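Local coordinates for spindle assembly abnormal protein 6 (Caenorhabditis elegans, PDB 4G79) that forms the central scaffold of the centriole, its globular N-terminal head domain linking coiled-coil homodimers so that ninefold symmetry is set, at residues Leu14-Leu19 / Ile107-Asp112. Numbering follows the deposited sequence.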
loop_
_atom_site.group_PDB
_atom_site.type_symbol
_atom_site.label_atom_id
_atom_site.label_comp_id
_atom_site.label_asym_id
_atom_site.label_seq_id
_atom_site.Cartn_x
_atom_site.Cartn_y
_atom_site.Cartn_z
ATOM N N LEU A 14 -9.622 21.032 2.596
ATOM C CA LEU A 14 -8.819 20.324 1.622
ATOM C C LEU A 14 -9.670 19.947 0.439
ATOM O O LEU A 14 -10.893 19.902 0.578
ATOM C CB LEU A 14 -8.251 19.034 2.264
ATOM C CG LEU A 14 -7.347 19.183 3.514
ATOM C CD1 LEU A 14 -7.134 17.839 4.195
ATOM C CD2 LEU A 14 -6.015 19.848 3.158
ATOM N N ILE A 15 -9.030 19.628 -0.703
ATOM C CA ILE A 15 -9.731 19.147 -1.888
ATOM C C ILE A 15 -9.750 17.642 -1.800
ATOM O O ILE A 15 -8.705 17.040 -1.597
ATOM C CB ILE A 15 -9.095 19.638 -3.243
ATOM C CG1 ILE A 15 -8.872 21.175 -3.333
ATOM C CG2 ILE A 15 -9.824 19.084 -4.467
ATOM C CD1 ILE A 15 -9.933 22.082 -2.875
ATOM N N ALA A 16 -10.911 17.025 -1.965
ATOM C CA ALA A 16 -11.070 15.574 -1.958
ATOM C C ALA A 16 -11.847 15.078 -3.157
ATOM O O ALA A 16 -12.644 15.829 -3.734
ATOM C CB ALA A 16 -11.792 15.144 -0.699
ATOM N N SER A 17 -11.681 13.794 -3.502
ATOM C CA SER A 17 -12.529 13.209 -4.536
ATOM C C SER A 17 -13.672 12.528 -3.806
ATOM O O SER A 17 -13.436 11.688 -2.938
ATOM C CB SER A 17 -11.768 12.225 -5.422
ATOM O OG SER A 17 -10.882 12.901 -6.302
ATOM N N LEU A 18 -14.901 12.917 -4.101
ATOM C CA LEU A 18 -16.045 12.293 -3.445
ATOM C C LEU A 18 -16.704 11.331 -4.409
ATOM O O LEU A 18 -17.101 11.728 -5.522
ATOM C CB LEU A 18 -17.037 13.352 -2.927
ATOM C CG LEU A 18 -18.352 12.853 -2.268
ATOM C CD1 LEU A 18 -18.100 12.149 -0.962
ATOM C CD2 LEU A 18 -19.304 14.018 -2.001
ATOM N N LEU A 19 -16.798 10.068 -3.993
ATOM C CA LEU A 19 -17.444 9.019 -4.780
ATOM C C LEU A 19 -18.726 8.629 -4.080
ATOM O O LEU A 19 -18.713 8.371 -2.876
ATOM C CB LEU A 19 -16.537 7.784 -4.976
ATOM C CG LEU A 19 -15.032 8.013 -5.248
ATOM C CD1 LEU A 19 -14.265 6.716 -5.171
ATOM C CD2 LEU A 19 -14.799 8.663 -6.598
ATOM N N ILE A 107 -7.050 12.660 -1.376
ATOM C CA ILE A 107 -8.062 12.099 -0.484
ATOM C C ILE A 107 -9.245 11.582 -1.276
ATOM O O ILE A 107 -9.803 12.302 -2.126
ATOM C CB ILE A 107 -8.516 13.148 0.581
ATOM C CG1 ILE A 107 -7.371 13.489 1.579
ATOM C CG2 ILE A 107 -9.762 12.657 1.380
ATOM C CD1 ILE A 107 -7.647 14.754 2.357
ATOM N N ASN A 108 -9.691 10.371 -0.953
ATOM C CA ASN A 108 -10.961 9.858 -1.492
ATOM C C ASN A 108 -11.912 9.673 -0.358
ATOM O O ASN A 108 -11.521 9.139 0.691
ATOM C CB ASN A 108 -10.859 8.514 -2.219
ATOM C CG ASN A 108 -10.190 8.506 -3.553
ATOM O OD1 ASN A 108 -9.948 9.542 -4.168
ATOM N ND2 ASN A 108 -9.864 7.309 -4.012
ATOM N N ILE A 109 -13.161 10.076 -0.564
ATOM C CA ILE A 109 -14.231 9.857 0.415
ATOM C C ILE A 109 -15.298 9.060 -0.328
ATOM O O ILE A 109 -15.758 9.489 -1.394
ATOM C CB ILE A 109 -14.762 11.177 1.042
ATOM C CG1 ILE A 109 -13.658 11.897 1.859
ATOM C CG2 ILE A 109 -15.997 10.912 1.911
ATOM C CD1 ILE A 109 -13.851 13.424 1.890
ATOM N N ILE A 110 -15.585 7.853 0.151
ATOM C CA ILE A 110 -16.568 6.998 -0.493
ATOM C C ILE A 110 -17.772 7.046 0.414
ATOM O O ILE A 110 -17.717 6.554 1.535
ATOM C CB ILE A 110 -16.026 5.570 -0.759
ATOM C CG1 ILE A 110 -14.753 5.606 -1.640
ATOM C CG2 ILE A 110 -17.091 4.664 -1.371
ATOM C CD1 ILE A 110 -13.626 5.090 -0.981
ATOM N N LEU A 111 -18.819 7.730 -0.053
ATOM C CA LEU A 111 -20.049 7.983 0.668
ATOM C C LEU A 111 -21.035 6.852 0.528
ATOM O O LEU A 111 -21.354 6.432 -0.585
ATOM C CB LEU A 111 -20.667 9.291 0.130
ATOM C CG LEU A 111 -21.729 9.972 0.970
ATOM C CD1 LEU A 111 -21.174 10.399 2.292
ATOM C CD2 LEU A 111 -22.272 11.185 0.247
ATOM N N ASP A 112 -21.581 6.407 1.672
ATOM C CA ASP A 112 -22.644 5.400 1.723
ATOM C C ASP A 112 -23.908 5.994 1.076
ATOM O O ASP A 112 -24.119 7.209 1.170
ATOM C CB ASP A 112 -22.894 4.995 3.188
ATOM C CG ASP A 112 -24.119 4.136 3.409
ATOM O OD1 ASP A 112 -24.219 3.071 2.762
ATOM O OD2 ASP A 112 -24.978 4.532 4.225
HETATM O O HOH W 1 -7.600 15.059 -3.080
HETATM O O HOH W 2 -8.296 13.228 -4.851
#
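Ser17 and Leu19 bond along their backbones to Ile107, Ile109 and Leu111, joining segments 14-19 and 107-111 as parallel neighbours. Ser17 N donates to Ile107 O at 2.8 Å, and its carbonyl takes up the amide of Ile109; Leu19 repeats the pattern, its N reaching Ile109 O at 2.9 Å and its O receiving the amide of Leu111. The bonds are nearly straight, 166° to 176° at the hydrogen. One step before Ser17 a single water bridges the strands, donating to Ile15 O at 2.7 Å and accepting from Ile107 N; a second water donates to Ile107 O, which thus accepts two hydrogen bonds, and is also hydrogen-bonded to Ser17 OG.

Apolar contacts build up on the face carrying Leu18 and Ile109. Leu14 CD1 meets Ile107 CD1 at 3.6 Å, the two side chains at about a right angle. The methyl of Ala16 packs against two neighbouring methyls, Ile107 CG2 and Ile109 CD1, at 3.7 Å from the latter. With CG anti to the backbone N (chi1 177°), Leu18 brings CD1 to Ile109 CG2 at 3.8 Å and on to Leu111 CB. On the other face Leu19 and Ile110 lie side by side, CD1 against CG1, and Asn108 OD1 rests 3.5 Å from Ser17 CB while accepting a hydrogen bond from a bound glycerol, probably from the crystallisation liquor.

Phe65 adds to the buried face, touching Leu18, Ile109 and Leu111. This parallel pairing joins strands 7-21 and 106-111, the first and last in the order of the SAS-6 head-domain sheet; strand 29-44 continues it antiparallel beside 7-21, and strand 117-123 does so beside 106-111.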